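Local atomic coordinates of CRISPR-associated protein CasA/Cse1 (Thermus thermophilus, PDB entry 4AN8), a protein that serves as a subunit of the CRISPR RNA-guided Cascade complex in type I-E adaptive immunity and probably helps select foreign DNA for attack. Residues V21-R26 / L36-E41; V27-I32 / A157-L162; L193-G196 / E201-L204. All coordinates share one frame; numbering follows the deposited sequence.

Contact 1: residues V21-R26 / L36-E41; sequences VLKGGR and LLRAHE
A surface salt-bridge network of K23, R38 and E41 ties the turn end of a beta-hairpin to the chain just beyond helix 32-37. K23 closes strand 19-23, and a type I' turn from K23 to R26 leads into the next strand. K23 N bonds to R26 O and R26 N to K23 O, while the two glycines G24 and G25 fill the middle of the turn with positive phi. From this end the lysine reaches across in a fully extended chain. With CG anti to the backbone N (chi1 -177°), its amine arrives beside the carboxylate of E41. The two side chains lie alongside each other and point the same way, yet the ion pair is slack: K23 NZ is 3.4 Å from E41 OE1, a weak hydrogen bond. R38 bends at chi3 and brings its NH2 2.5 Å from the same E41 OE1, the shorter link. That puts K23 NZ at the edge of the guanidinium, 2.8 Å from R38 NH2, a closeness of two donors that leaves the exact placing of these surface ends somewhat doubtful. The shared carboxylate oxygen probably offsets this crowding of positive charge, and E34 of helix 32-37 gives R38 NH2 a second acidic partner. Around the network, K23 rests on V28 of strand 26-30 and on F42, while L36 packs into helix 50-67 through L60, V63 and L64.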
# COMPACT_ATOMS: atom_id res chain seq x y z
N VAL A 21 -11.61 -13.02 6.55
CA VAL A 21 -10.56 -13.14 7.55
C VAL A 21 -10.14 -14.60 7.77
O VAL A 21 -10.95 -15.51 7.65
CB VAL A 21 -11.02 -12.54 8.93
CG1 VAL A 21 -11.17 -11.02 8.87
CG2 VAL A 21 -12.34 -13.18 9.35
N LEU A 22 -8.87 -14.81 8.09
CA LEU A 22 -8.39 -16.15 8.37
C LEU A 22 -8.72 -16.52 9.82
O LEU A 22 -8.38 -15.79 10.76
CB LEU A 22 -6.89 -16.22 8.12
CG LEU A 22 -6.19 -17.55 7.85
CD1 LEU A 22 -6.86 -18.31 6.72
CD2 LEU A 22 -4.73 -17.28 7.52
N LYS A 23 -9.41 -17.64 10.00
CA LYS A 23 -9.77 -18.10 11.33
C LYS A 23 -9.57 -19.60 11.43
O LYS A 23 -10.17 -20.35 10.67
CB LYS A 23 -11.22 -17.76 11.64
CG LYS A 23 -11.62 -18.15 13.04
CD LYS A 23 -13.03 -17.71 13.38
CE LYS A 23 -13.27 -17.83 14.88
NZ LYS A 23 -14.73 -17.86 15.21
N GLY A 24 -8.73 -20.03 12.36
CA GLY A 24 -8.42 -21.44 12.50
C GLY A 24 -7.99 -22.06 11.18
O GLY A 24 -8.36 -23.18 10.86
N GLY A 25 -7.22 -21.31 10.39
CA GLY A 25 -6.70 -21.81 9.13
C GLY A 25 -7.64 -21.77 7.93
O GLY A 25 -7.25 -22.13 6.82
N ARG A 26 -8.88 -21.34 8.14
CA ARG A 26 -9.82 -21.22 7.02
C ARG A 26 -10.38 -19.80 6.85
O ARG A 26 -10.48 -19.03 7.82
CB ARG A 26 -10.95 -22.25 7.11
CG ARG A 26 -11.81 -22.14 8.35
CD ARG A 26 -12.95 -23.15 8.30
NE ARG A 26 -13.77 -23.02 7.09
CZ ARG A 26 -14.98 -22.46 7.05
NH1 ARG A 26 -15.53 -21.99 8.17
NH2 ARG A 26 -15.64 -22.39 5.91
N LEU A 36 -14.29 -6.14 14.55
CA LEU A 36 -13.76 -5.26 15.59
C LEU A 36 -13.83 -5.89 16.99
O LEU A 36 -12.82 -6.01 17.66
CB LEU A 36 -14.51 -3.92 15.58
CG LEU A 36 -14.27 -3.03 14.34
CD1 LEU A 36 -14.77 -1.60 14.60
CD2 LEU A 36 -12.78 -3.07 14.03
N LEU A 37 -15.03 -6.28 17.40
CA LEU A 37 -15.27 -6.83 18.73
C LEU A 37 -14.55 -8.15 18.95
O LEU A 37 -14.22 -8.50 20.06
CB LEU A 37 -16.77 -7.01 18.95
CG LEU A 37 -17.51 -5.68 18.79
CD1 LEU A 37 -19.01 -5.88 18.86
CD2 LEU A 37 -17.01 -4.68 19.84
N ARG A 38 -14.31 -8.89 17.89
CA ARG A 38 -13.60 -10.17 18.03
C ARG A 38 -12.32 -10.23 17.20
O ARG A 38 -11.94 -11.29 16.71
CB ARG A 38 -14.53 -11.33 17.69
CG ARG A 38 -15.63 -11.52 18.72
CD ARG A 38 -16.60 -12.59 18.29
NE ARG A 38 -15.96 -13.59 17.44
CZ ARG A 38 -16.57 -14.66 16.93
NH1 ARG A 38 -17.85 -14.89 17.19
NH2 ARG A 38 -15.89 -15.50 16.16
N ALA A 39 -11.64 -9.09 17.06
CA ALA A 39 -10.43 -9.01 16.24
C ALA A 39 -9.37 -10.04 16.63
O ALA A 39 -8.71 -10.61 15.75
CB ALA A 39 -9.84 -7.61 16.29
N HIS A 40 -9.22 -10.28 17.92
CA HIS A 40 -8.18 -11.19 18.42
C HIS A 40 -8.33 -12.61 17.88
O HIS A 40 -7.36 -13.36 17.83
CB HIS A 40 -8.17 -11.21 19.95
CG HIS A 40 -9.36 -11.91 20.55
ND1 HIS A 40 -10.61 -11.33 20.60
CD2 HIS A 40 -9.48 -13.14 21.10
CE1 HIS A 40 -11.45 -12.18 21.17
NE2 HIS A 40 -10.79 -13.28 21.48
N GLU A 41 -9.53 -13.00 17.47
CA GLU A 41 -9.76 -14.37 17.01
C GLU A 41 -9.25 -14.66 15.59
O GLU A 41 -9.11 -15.82 15.23
CB GLU A 41 -11.24 -14.75 17.12
CG GLU A 41 -11.81 -14.65 18.53
CD GLU A 41 -13.31 -15.00 18.58
OE1 GLU A 41 -13.81 -15.60 17.60
OE2 GLU A 41 -13.97 -14.66 19.60

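Contact 2: residues V27-I32 / A157-L162; sequences VVEVGI and AARALL
The carboxylate of E29 and the guanidinium of R159 stand almost perpendicular, their planes 82° apart. The acid comes in obliquely to the guanidinium, squarely neither over a face nor at an edge, whereas a water sits at the guanidinium edge and in its plane. This is a water-bridged salt bridge, joining hairpin strand 26-30 to helix 154-167; 124 residues separate the two segments in sequence. The two backbones remain far apart, 11.9 Å between E29 CA and R159 CA at their nearest, so the long side chains do all the touching. E29 runs out extended, and R159 turns at chi3 (-62°) to present its nitrogens; the two chains cross at about a right angle. The direct part is loose: E29 OE2 lies 3.5 Å from R159 NH1, with no hydrogen bond across the pair, so its attraction is mainly electrostatic. NH1 instead spends a hydrogen on the carbonyl oxygen of W18, which holds the guanidinium independently of E29, and E52 of helix 50-67 makes a long, weak ion pair with NE. The arginine end thus has W18 O and the water as hydrogen-bond partners, with E29 and E52 as looser charged ones; R159 is buried, while E29 stays partly exposed. Nearby, I32, the first residue of helix 32-37, and L162 of helix 154-167 both touch L59 of helix 50-67. The bridging water completes the link, giving a hydrogen to E29 OE2 at 2.9 Å and accepting one from R159 NH2 at 3.1 Å.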
# COMPACT_ATOMS: atom_id res chain seq x y z
N VAL A 27 -10.73 -19.45 5.61
CA VAL A 27 -11.26 -18.13 5.33
C VAL A 27 -12.76 -18.05 5.56
O VAL A 27 -13.54 -18.77 4.96
CB VAL A 27 -10.90 -17.67 3.91
CG1 VAL A 27 -11.58 -16.35 3.58
CG2 VAL A 27 -9.38 -17.53 3.80
N VAL A 28 -13.17 -17.19 6.47
CA VAL A 28 -14.59 -16.97 6.69
C VAL A 28 -14.87 -15.49 6.43
O VAL A 28 -13.95 -14.72 6.27
CB VAL A 28 -15.04 -17.35 8.12
CG1 VAL A 28 -14.92 -18.83 8.33
CG2 VAL A 28 -14.19 -16.64 9.15
N GLU A 29 -16.14 -15.12 6.36
CA GLU A 29 -16.47 -13.72 6.14
C GLU A 29 -17.32 -13.21 7.29
O GLU A 29 -18.24 -13.88 7.76
CB GLU A 29 -17.11 -13.49 4.76
CG GLU A 29 -16.13 -13.77 3.61
CD GLU A 29 -16.68 -13.42 2.22
OE1 GLU A 29 -17.80 -12.89 2.13
OE2 GLU A 29 -15.98 -13.67 1.21
N VAL A 30 -16.96 -12.01 7.75
CA VAL A 30 -17.59 -11.38 8.88
C VAL A 30 -17.97 -9.94 8.51
O VAL A 30 -17.55 -9.41 7.47
CB VAL A 30 -16.62 -11.36 10.09
CG1 VAL A 30 -16.20 -12.80 10.44
CG2 VAL A 30 -15.40 -10.48 9.80
N GLY A 31 -18.79 -9.33 9.36
CA GLY A 31 -19.17 -7.94 9.19
C GLY A 31 -18.26 -7.10 10.06
O GLY A 31 -17.40 -7.63 10.78
N ILE A 32 -18.44 -5.78 9.99
CA ILE A 32 -17.58 -4.85 10.72
C ILE A 32 -17.66 -5.07 12.23
O ILE A 32 -16.65 -5.02 12.91
CB ILE A 32 -17.95 -3.40 10.37
CG1 ILE A 32 -17.55 -3.10 8.92
CG2 ILE A 32 -17.30 -2.41 11.33
CD1 ILE A 32 -18.16 -1.81 8.38
N ALA A 157 -19.41 -6.84 -4.37
CA ALA A 157 -19.68 -5.47 -4.81
C ALA A 157 -19.25 -4.48 -3.74
O ALA A 157 -18.69 -3.44 -4.03
CB ALA A 157 -21.15 -5.27 -5.18
N ALA A 158 -19.51 -4.81 -2.49
CA ALA A 158 -19.06 -3.94 -1.39
C ALA A 158 -17.55 -3.76 -1.43
O ALA A 158 -17.05 -2.63 -1.38
CB ALA A 158 -19.50 -4.52 -0.06
N ARG A 159 -16.82 -4.87 -1.58
CA ARG A 159 -15.36 -4.78 -1.63
C ARG A 159 -14.83 -4.01 -2.86
O ARG A 159 -13.90 -3.24 -2.74
CB ARG A 159 -14.70 -6.15 -1.50
CG ARG A 159 -15.02 -6.81 -0.15
CD ARG A 159 -14.16 -8.02 0.13
NE ARG A 159 -14.35 -9.08 -0.86
CZ ARG A 159 -15.17 -10.12 -0.71
NH1 ARG A 159 -15.90 -10.23 0.38
NH2 ARG A 159 -15.27 -11.04 -1.66
N ALA A 160 -15.43 -4.23 -4.02
CA ALA A 160 -15.02 -3.53 -5.21
C ALA A 160 -15.30 -2.02 -5.06
O ALA A 160 -14.50 -1.19 -5.47
CB ALA A 160 -15.76 -4.09 -6.40
N LEU A 161 -16.44 -1.68 -4.46
CA LEU A 161 -16.75 -0.28 -4.19
C LEU A 161 -15.63 0.36 -3.39
O LEU A 161 -15.12 1.41 -3.74
CB LEU A 161 -18.07 -0.17 -3.44
CG LEU A 161 -18.47 1.23 -2.94
CD1 LEU A 161 -18.52 2.25 -4.09
CD2 LEU A 161 -19.81 1.17 -2.17
N LEU A 162 -15.25 -0.28 -2.29
CA LEU A 162 -14.28 0.27 -1.37
C LEU A 162 -12.94 0.42 -2.07
O LEU A 162 -12.27 1.41 -1.91
CB LEU A 162 -14.08 -0.67 -0.19
CG LEU A 162 -14.83 -0.37 1.09
CD1 LEU A 162 -14.22 -1.29 2.17
CD2 LEU A 162 -14.66 1.10 1.48
O HOH W 1 -17.03 -13.53 -1.49

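Contact 3: residues L193-G196 / E201-L204; sequences LPTG and ETLL
T195 and T202 bring the end of strand 191-195 against the first turn of helix 199-206, their CA atoms only 4.5 Å apart where the chain folds back in a tight strand-to-helix connection. The side chain that closes it is T202. Its OG1, anti to the carbonyl carbon and beside the backbone N (chi1 -64°), points at the strand and accepts a hydrogen bond from the backbone of G196. That bond is short and nearly straight, with G196 N 2.9 Å from T202 OG1 and an N-H...O angle of 167°. The same hydroxyl also makes a weak bond to the carbonyl oxygen of N198, just ahead of the helix. The other branch of T202 is packed as well: CG2 lies 3.5 Å from P194 O. T195 runs alongside T202, pointing the same way, and its CG2 sits 3.7 Å from T202 OG1. Its own hydroxyl turns back along the strand to donate to L193 O at 3.2 Å, coming from above the carbonyl plane, 40° out of it. G196 has no side chain, which lets the helix come close: G196 CA is 3.9 Å from E201 CB. The carboxylate of E201 stays beside this glycine, with OE1 3.6 Å from G196 C, and takes its hydrogen bond from the backbone N of Q197. Outside the two segments, the amide of N206 donates to both P194 O and T202 O, a second clasp between strand and helix. The chemistry therefore implies a turn held by side chains bonding to backbone: a threonine hydroxyl accepts the N-H of G196 where the strand pairing ends, and the E201 carboxylate does the same for Q197.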
# COMPACT_ATOMS: atom_id res chain seq x y z
N LEU A 193 1.61 -0.89 6.09
CA LEU A 193 0.70 -1.55 7.02
C LEU A 193 1.41 -2.53 7.94
O LEU A 193 1.52 -3.71 7.63
CB LEU A 193 -0.41 -2.28 6.25
CG LEU A 193 -1.42 -2.98 7.15
CD1 LEU A 193 -2.58 -2.02 7.47
CD2 LEU A 193 -1.92 -4.27 6.51
N PRO A 194 1.92 -2.04 9.07
CA PRO A 194 2.50 -2.95 10.06
C PRO A 194 1.48 -4.01 10.45
O PRO A 194 0.27 -3.75 10.47
CB PRO A 194 2.78 -2.04 11.25
CG PRO A 194 2.98 -0.71 10.64
CD PRO A 194 2.00 -0.64 9.50
N THR A 195 1.98 -5.21 10.74
CA THR A 195 1.12 -6.36 10.89
C THR A 195 1.58 -7.19 12.07
O THR A 195 2.78 -7.39 12.27
CB THR A 195 1.12 -7.19 9.59
OG1 THR A 195 0.31 -6.53 8.61
CG2 THR A 195 0.58 -8.56 9.80
N GLY A 196 0.62 -7.63 12.89
CA GLY A 196 0.93 -8.42 14.06
C GLY A 196 0.52 -9.85 13.85
O GLY A 196 0.42 -10.30 12.70
N GLU A 201 -3.91 -7.16 16.86
CA GLU A 201 -2.58 -6.55 16.91
C GLU A 201 -2.37 -5.63 15.71
O GLU A 201 -1.86 -4.51 15.84
CB GLU A 201 -1.48 -7.62 16.97
CG GLU A 201 -1.53 -8.45 18.25
CD GLU A 201 -0.42 -9.52 18.35
OE1 GLU A 201 0.37 -9.73 17.41
OE2 GLU A 201 -0.36 -10.17 19.41
N THR A 202 -2.79 -6.12 14.54
CA THR A 202 -2.59 -5.36 13.32
C THR A 202 -3.33 -4.01 13.40
O THR A 202 -2.71 -2.97 13.21
CB THR A 202 -2.99 -6.17 12.08
OG1 THR A 202 -2.11 -7.29 11.97
CG2 THR A 202 -2.87 -5.30 10.80
N LEU A 203 -4.62 -4.04 13.71
CA LEU A 203 -5.33 -2.78 13.94
C LEU A 203 -4.61 -1.89 14.96
O LEU A 203 -4.41 -0.70 14.72
CB LEU A 203 -6.78 -3.03 14.38
CG LEU A 203 -7.63 -3.66 13.27
CD1 LEU A 203 -9.04 -3.94 13.73
CD2 LEU A 203 -7.63 -2.80 11.97
N LEU A 204 -4.19 -2.45 16.10
CA LEU A 204 -3.46 -1.66 17.10
C LEU A 204 -2.15 -1.02 16.58
O LEU A 204 -1.81 0.12 16.94
CB LEU A 204 -3.17 -2.50 18.35
CG LEU A 204 -4.39 -2.89 19.21
CD1 LEU A 204 -4.01 -3.95 20.27
CD2 LEU A 204 -5.01 -1.66 19.87

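Overall arrangement
Contacts 1 and 2 share the hairpin of strands 19-23 and 26-30. They join directly through a probable hydrogen bond from V21 N to V28 O, 2.9 Å, and their centres are about 14 Å apart. Their segments alternate along the chain, since strand 26-30 leads straight into helix 32-37. Contact 3 comes later in sequence but lies about 13 Å from contact 1, centre to centre, meeting it where L36 CD2 packs on L203 CD1 at 3.9 Å. Contacts 2 and 3 do not touch; about 8 Å separates their nearest atoms. Helix 50-67 connects all three, and contact 3 reaches it through L203 on L64 and through L193 and T202 on H57.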